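Local structure of FACT-Spt16 (Cicer arietinum, 5CE6) at residues A[355-360]-A[369-374]; A[333-338]-A[406-411]. The protein probably binds histones H3-H4 as the N-terminal domain of SPT16, a subunit of the histone chaperone FACT. All coordinates share one frame; numbering follows the deposited sequence.

Both contacts lie in the M24 metallopeptidase-like, or pita-bread, part of the chain, on the same side of its centre. Their centres are about 8 Å apart. Along the chain the order is helix 323-342, helix 349-363, the loop with 369-374, then strand 403-414. Contact 1 therefore falls between the two segments of contact 2. The two consecutive helices pack against each other and against the antiparallel sheet that holds strand 403-414. The loop runs beside that strand: Thr372 N lies 2.9 Å from Gly409 O, a probable hydrogen bond. Together the two contacts join the two helices to one face of the sheet and to the loop beside it.

Contact 1 (A[355-360]-A[369-374]); sequences AAVSVV and SCLTKS
Leu371 points its forked end at helix 349-363 and meets Ala356, Val357 and Val360. This is a helix-loop contact in the pita-bread fold of the M24 family. The loop follows the helix and leads into strand 376-378. The two methyls of Leu371 divide the work. CD2 reaches Val357 CG2 at 4.1 Å and Ala356 CB at 4.4 Å. CD1 turns to the next turn of the helix and meets Val360 CG2 at 4.2 Å. The leucine thus spans residues one turn apart, and its side chain runs at a slant to both valines. Its CG stands anti to the backbone N (chi1 -170°), which carries the fork away from the loop backbone and toward the side of the helix.

Both valines use the same branch. CG2 lies beside the backbone N in each, and CG1 takes the place anti to it. The contact is wholly apolar. Ala356 also touches Val339 of helix 323-342, and Val360 touches Phe410 of strand 403-414. The cluster therefore joins both helices, the loop and the sheet. Just after Leu371 the loop is also tied to strand 403-414, where Thr372 OG1 is hydrogen-bonded to Gly409 N. The same hydroxyl gives a hydrogen bond of 2.8 Å to Ser374 O, with a C=O...donor angle of 162°.

Contact 2 (A[333-338]-A[406-411]); sequences LKAQEA and VSLGFQ. With ACT (acetate ion), chain C.
Leu408 and Val406 of strand 403-414 face Ala335 and Gln336 of helix 323-342. This is helix-on-sheet packing in the M24, or pita-bread, fold. The helix segment runs roughly antiparallel to the strand segment, with 150° between their directions, and their axes come within 8.7 Å.

The apolar part centres on one methyl. Leu408 CD2 lies 3.7 Å from Ala335 CB and 3.6 Å from Gln336 N, so it sits close against the helix backbone. Val406 meets the stem of the glutamine: its CG1 is 4.2 Å from Gln336 CG, and the two side chains cross at a slant. Val406 also touches Val339 and Ile340 of the same helix, which extends the packing beyond these residues.

The polar part belongs to Gln336. Its chain is bent at chi2 (-136°), which brings the NE2 end of the amide toward the strand, with OE1 directed away from it. NE2 gives a weak hydrogen bond to Val406 O, 3.4 Å long with an N-H...O angle of 162°. The main polar partners lie elsewhere: OE1 accepts a bond from Lys449 NZ, and NE2 also bonds Asp431 OD2. These hold both ends of the buried amide.

The Ser407 side chain leaves the strand on the side away from the helix. An acetate ion, probably from the crystallisation liquor, lies near both its hydroxyl and its backbone carbonyl. Ser407 O is 2.9 Å from acetate O. Ser407 OG is 3.1 Å from acetate OXT.

Contact 1 (A[355-360]-A[369-374])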
loop_
_atom_site.group_PDB
_atom_site.type_symbol
_atom_site.label_atom_id
_atom_site.label_comp_id
_atom_site.label_asym_id
_atom_site.label_seq_id
_atom_site.Cartn_x
_atom_site.Cartn_y
_atom_site.Cartn_z
ATOM N N ALA A 355 -14.080 -9.666 -14.378
ATOM C CA ALA A 355 -13.731 -9.356 -15.765
ATOM C C ALA A 355 -12.467 -10.105 -16.191
ATOM O O ALA A 355 -12.364 -10.557 -17.340
ATOM C CB ALA A 355 -13.564 -7.854 -15.961
ATOM N N ALA A 356 -11.514 -10.233 -15.266
ATOM C CA ALA A 356 -10.302 -11.016 -15.505
ATOM C C ALA A 356 -10.636 -12.499 -15.622
ATOM O O ALA A 356 -10.148 -13.183 -16.521
ATOM C CB ALA A 356 -9.294 -10.816 -14.384
ATOM N N VAL A 357 -11.432 -13.005 -14.683
ATOM C CA VAL A 357 -11.849 -14.409 -14.719
ATOM C C VAL A 357 -12.519 -14.740 -16.055
ATOM O O VAL A 357 -12.239 -15.778 -16.658
ATOM C CB VAL A 357 -12.803 -14.741 -13.550
ATOM C CG1 VAL A 357 -13.267 -16.195 -13.625
ATOM C CG2 VAL A 357 -12.117 -14.464 -12.214
ATOM N N SER A 358 -13.383 -13.845 -16.528
ATOM C CA SER A 358 -14.096 -14.074 -17.785
ATOM C C SER A 358 -13.147 -14.206 -18.971
ATOM O O SER A 358 -13.376 -15.010 -19.886
ATOM C CB SER A 358 -15.109 -12.956 -18.047
ATOM O OG SER A 358 -16.160 -12.981 -17.100
ATOM N N VAL A 359 -12.087 -13.403 -18.955
ATOM C CA VAL A 359 -11.072 -13.455 -19.998
ATOM C C VAL A 359 -10.354 -14.802 -19.995
ATOM O O VAL A 359 -10.182 -15.431 -21.041
ATOM C CB VAL A 359 -10.038 -12.323 -19.821
ATOM C CG1 VAL A 359 -8.771 -12.616 -20.610
ATOM C CG2 VAL A 359 -10.638 -10.993 -20.239
ATOM N N VAL A 360 -9.924 -15.243 -18.816
ATOM C CA VAL A 360 -9.208 -16.510 -18.719
ATOM C C VAL A 360 -10.137 -17.679 -19.063
ATOM O O VAL A 360 -9.737 -18.611 -19.764
ATOM C CB VAL A 360 -8.546 -16.694 -17.336
ATOM C CG1 VAL A 360 -7.718 -17.969 -17.304
ATOM C CG2 VAL A 360 -7.646 -15.500 -17.020
ATOM N N SER A 369 -7.764 -21.828 -12.728
ATOM C CA SER A 369 -7.397 -22.218 -11.365
ATOM C C SER A 369 -6.061 -21.638 -10.898
ATOM O O SER A 369 -5.786 -21.603 -9.696
ATOM C CB SER A 369 -7.384 -23.744 -11.222
ATOM O OG SER A 369 -6.426 -24.320 -12.089
ATOM N N CYS A 370 -5.239 -21.163 -11.831
ATOM C CA CYS A 370 -3.947 -20.611 -11.458
ATOM C C CYS A 370 -3.977 -19.098 -11.307
ATOM O O CYS A 370 -2.999 -18.507 -10.886
ATOM C CB CYS A 370 -2.874 -20.990 -12.472
ATOM S SG CYS A 370 -2.505 -22.769 -12.504
ATOM N N LEU A 371 -5.095 -18.478 -11.668
ATOM C CA LEU A 371 -5.196 -17.023 -11.571
ATOM C C LEU A 371 -5.166 -16.640 -10.102
ATOM O O LEU A 371 -5.763 -17.331 -9.272
ATOM C CB LEU A 371 -6.487 -16.530 -12.231
ATOM C CG LEU A 371 -6.634 -15.022 -12.425
ATOM C CD1 LEU A 371 -5.667 -14.535 -13.492
ATOM C CD2 LEU A 371 -8.069 -14.678 -12.800
ATOM N N THR A 372 -4.449 -15.566 -9.776
ATOM C CA THR A 372 -4.397 -15.081 -8.398
ATOM C C THR A 372 -5.822 -14.746 -7.951
ATOM O O THR A 372 -6.660 -14.358 -8.776
ATOM C CB THR A 372 -3.461 -13.860 -8.239
ATOM O OG1 THR A 372 -3.818 -12.853 -9.190
ATOM C CG2 THR A 372 -2.010 -14.254 -8.480
ATOM N N LYS A 373 -6.100 -14.921 -6.662
ATOM C CA LYS A 373 -7.453 -14.725 -6.147
ATOM C C LYS A 373 -7.772 -13.243 -5.971
ATOM O O LYS A 373 -8.922 -12.872 -5.754
ATOM C CB LYS A 373 -7.654 -15.460 -4.820
ATOM C CG LYS A 373 -7.470 -16.969 -4.909
ATOM C CD LYS A 373 -8.364 -17.589 -5.974
ATOM C CE LYS A 373 -8.170 -19.104 -6.038
ATOM N NZ LYS A 373 -8.837 -19.716 -7.225
ATOM N N SER A 374 -6.742 -12.409 -6.058
ATOM C CA SER A 374 -6.912 -10.961 -6.009
ATOM C C SER A 374 -6.299 -10.361 -7.265
ATOM O O SER A 374 -5.353 -10.923 -7.834
ATOM C CB SER A 374 -6.236 -10.400 -4.758
ATOM O OG SER A 374 -6.213 -8.981 -4.764
#

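Contact 2 (A[333-338]-A[406-411])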
loop_
_atom_site.group_PDB
_atom_site.type_symbol
_atom_site.label_atom_id
_atom_site.label_comp_id
_atom_site.label_asym_id
_atom_site.label_seq_id
_atom_site.Cartn_x
_atom_site.Cartn_y
_atom_site.Cartn_z
ATOM N N LEU A 333 -2.036 -10.633 -19.712
ATOM C CA LEU A 333 -2.096 -9.237 -20.132
ATOM C C LEU A 333 -3.526 -8.795 -20.465
ATOM O O LEU A 333 -3.971 -7.718 -20.042
ATOM C CB LEU A 333 -1.147 -8.999 -21.317
ATOM C CG LEU A 333 -1.189 -7.610 -21.960
ATOM C CD1 LEU A 333 -0.900 -6.517 -20.937
ATOM C CD2 LEU A 333 -0.183 -7.556 -23.088
ATOM N N LYS A 334 -4.247 -9.624 -21.208
ATOM C CA LYS A 334 -5.618 -9.303 -21.604
ATOM C C LYS A 334 -6.512 -9.254 -20.361
ATOM O O LYS A 334 -7.396 -8.400 -20.247
ATOM C CB LYS A 334 -6.113 -10.342 -22.619
ATOM C CG LYS A 334 -7.498 -10.101 -23.184
ATOM C CD LYS A 334 -7.799 -11.166 -24.244
ATOM C CE LYS A 334 -9.223 -11.074 -24.762
ATOM N NZ LYS A 334 -9.444 -12.083 -25.847
ATOM N N ALA A 335 -6.258 -10.154 -19.416
ATOM C CA ALA A 335 -7.021 -10.175 -18.173
ATOM C C ALA A 335 -6.739 -8.946 -17.318
ATOM O O ALA A 335 -7.658 -8.359 -16.735
ATOM C CB ALA A 335 -6.747 -11.451 -17.392
ATOM N N GLN A 336 -5.465 -8.567 -17.218
ATOM C CA GLN A 336 -5.105 -7.385 -16.439
ATOM C C GLN A 336 -5.728 -6.133 -17.041
ATOM O O GLN A 336 -6.222 -5.264 -16.322
ATOM C CB GLN A 336 -3.584 -7.212 -16.358
ATOM C CG GLN A 336 -3.152 -6.197 -15.260
ATOM C CD GLN A 336 -2.071 -5.230 -15.718
ATOM O OE1 GLN A 336 -1.780 -5.120 -16.906
ATOM N NE2 GLN A 336 -1.474 -4.511 -14.764
ATOM N N GLU A 337 -5.688 -6.034 -18.364
ATOM C CA GLU A 337 -6.289 -4.892 -19.054
ATOM C C GLU A 337 -7.795 -4.852 -18.819
ATOM O O GLU A 337 -8.390 -3.772 -18.773
ATOM C CB GLU A 337 -6.022 -4.955 -20.560
ATOM C CG GLU A 337 -4.574 -4.733 -20.971
ATOM C CD GLU A 337 -4.314 -5.145 -22.424
ATOM O OE1 GLU A 337 -5.038 -6.021 -22.956
ATOM O OE2 GLU A 337 -3.379 -4.591 -23.033
ATOM N N ALA A 338 -8.412 -6.025 -18.685
ATOM C CA ALA A 338 -9.853 -6.104 -18.448
ATOM C C ALA A 338 -10.213 -5.596 -17.054
ATOM O O ALA A 338 -11.250 -4.950 -16.868
ATOM C CB ALA A 338 -10.379 -7.536 -18.668
ATOM N N VAL A 406 -3.164 -2.441 -9.464
ATOM C CA VAL A 406 -3.798 -3.538 -10.167
ATOM C C VAL A 406 -2.711 -4.542 -10.490
ATOM O O VAL A 406 -1.915 -4.343 -11.405
ATOM C CB VAL A 406 -4.494 -3.071 -11.457
ATOM C CG1 VAL A 406 -5.139 -4.248 -12.181
ATOM C CG2 VAL A 406 -5.543 -2.007 -11.129
ATOM N N SER A 407 -2.699 -5.626 -9.721
ATOM C CA SER A 407 -1.595 -6.572 -9.724
ATOM C C SER A 407 -2.226 -7.946 -9.853
ATOM O O SER A 407 -2.950 -8.399 -8.966
ATOM C CB SER A 407 -0.791 -6.434 -8.416
ATOM O OG SER A 407 0.276 -7.385 -8.323
ATOM N N LEU A 408 -1.985 -8.580 -10.995
ATOM C CA LEU A 408 -2.668 -9.811 -11.343
ATOM C C LEU A 408 -1.651 -10.830 -11.851
ATOM O O LEU A 408 -0.730 -10.483 -12.608
ATOM C CB LEU A 408 -3.709 -9.513 -12.433
ATOM C CG LEU A 408 -4.613 -10.681 -12.829
ATOM C CD1 LEU A 408 -5.582 -11.007 -11.706
ATOM C CD2 LEU A 408 -5.365 -10.365 -14.123
ATOM N N GLY A 409 -1.792 -12.078 -11.418
ATOM C CA GLY A 409 -0.835 -13.088 -11.817
ATOM C C GLY A 409 -1.396 -14.464 -12.083
ATOM O O GLY A 409 -2.574 -14.745 -11.845
ATOM N N PHE A 410 -0.533 -15.329 -12.605
ATOM C CA PHE A 410 -0.818 -16.753 -12.680
ATOM C C PHE A 410 0.186 -17.439 -11.782
ATOM O O PHE A 410 1.387 -17.179 -11.897
ATOM C CB PHE A 410 -0.634 -17.270 -14.105
ATOM C CG PHE A 410 -1.835 -17.095 -14.985
ATOM C CD1 PHE A 410 -3.056 -17.646 -14.631
ATOM C CD2 PHE A 410 -1.732 -16.389 -16.185
ATOM C CE1 PHE A 410 -4.171 -17.500 -15.469
ATOM C CE2 PHE A 410 -2.827 -16.234 -17.025
ATOM C CZ PHE A 410 -4.054 -16.781 -16.667
ATOM N N GLN A 411 -0.299 -18.311 -10.901
ATOM C CA GLN A 411 0.579 -19.023 -9.959
ATOM C C GLN A 411 0.668 -20.498 -10.279
ATOM O O GLN A 411 -0.356 -21.176 -10.389
ATOM C CB GLN A 411 0.070 -18.883 -8.520
ATOM C CG GLN A 411 -0.551 -17.547 -8.214
ATOM C CD GLN A 411 -1.018 -17.442 -6.781
ATOM O OE1 GLN A 411 -2.219 -17.493 -6.499
ATOM N NE2 GLN A 411 -0.074 -17.289 -5.864
HETATM C C ACT C . -1.649 -10.093 -6.047
HETATM O O ACT C . -2.699 -9.455 -6.321
HETATM O OXT ACT C . -0.666 -9.929 -6.815
HETATM C CH3 ACT C . -1.564 -10.986 -4.841
#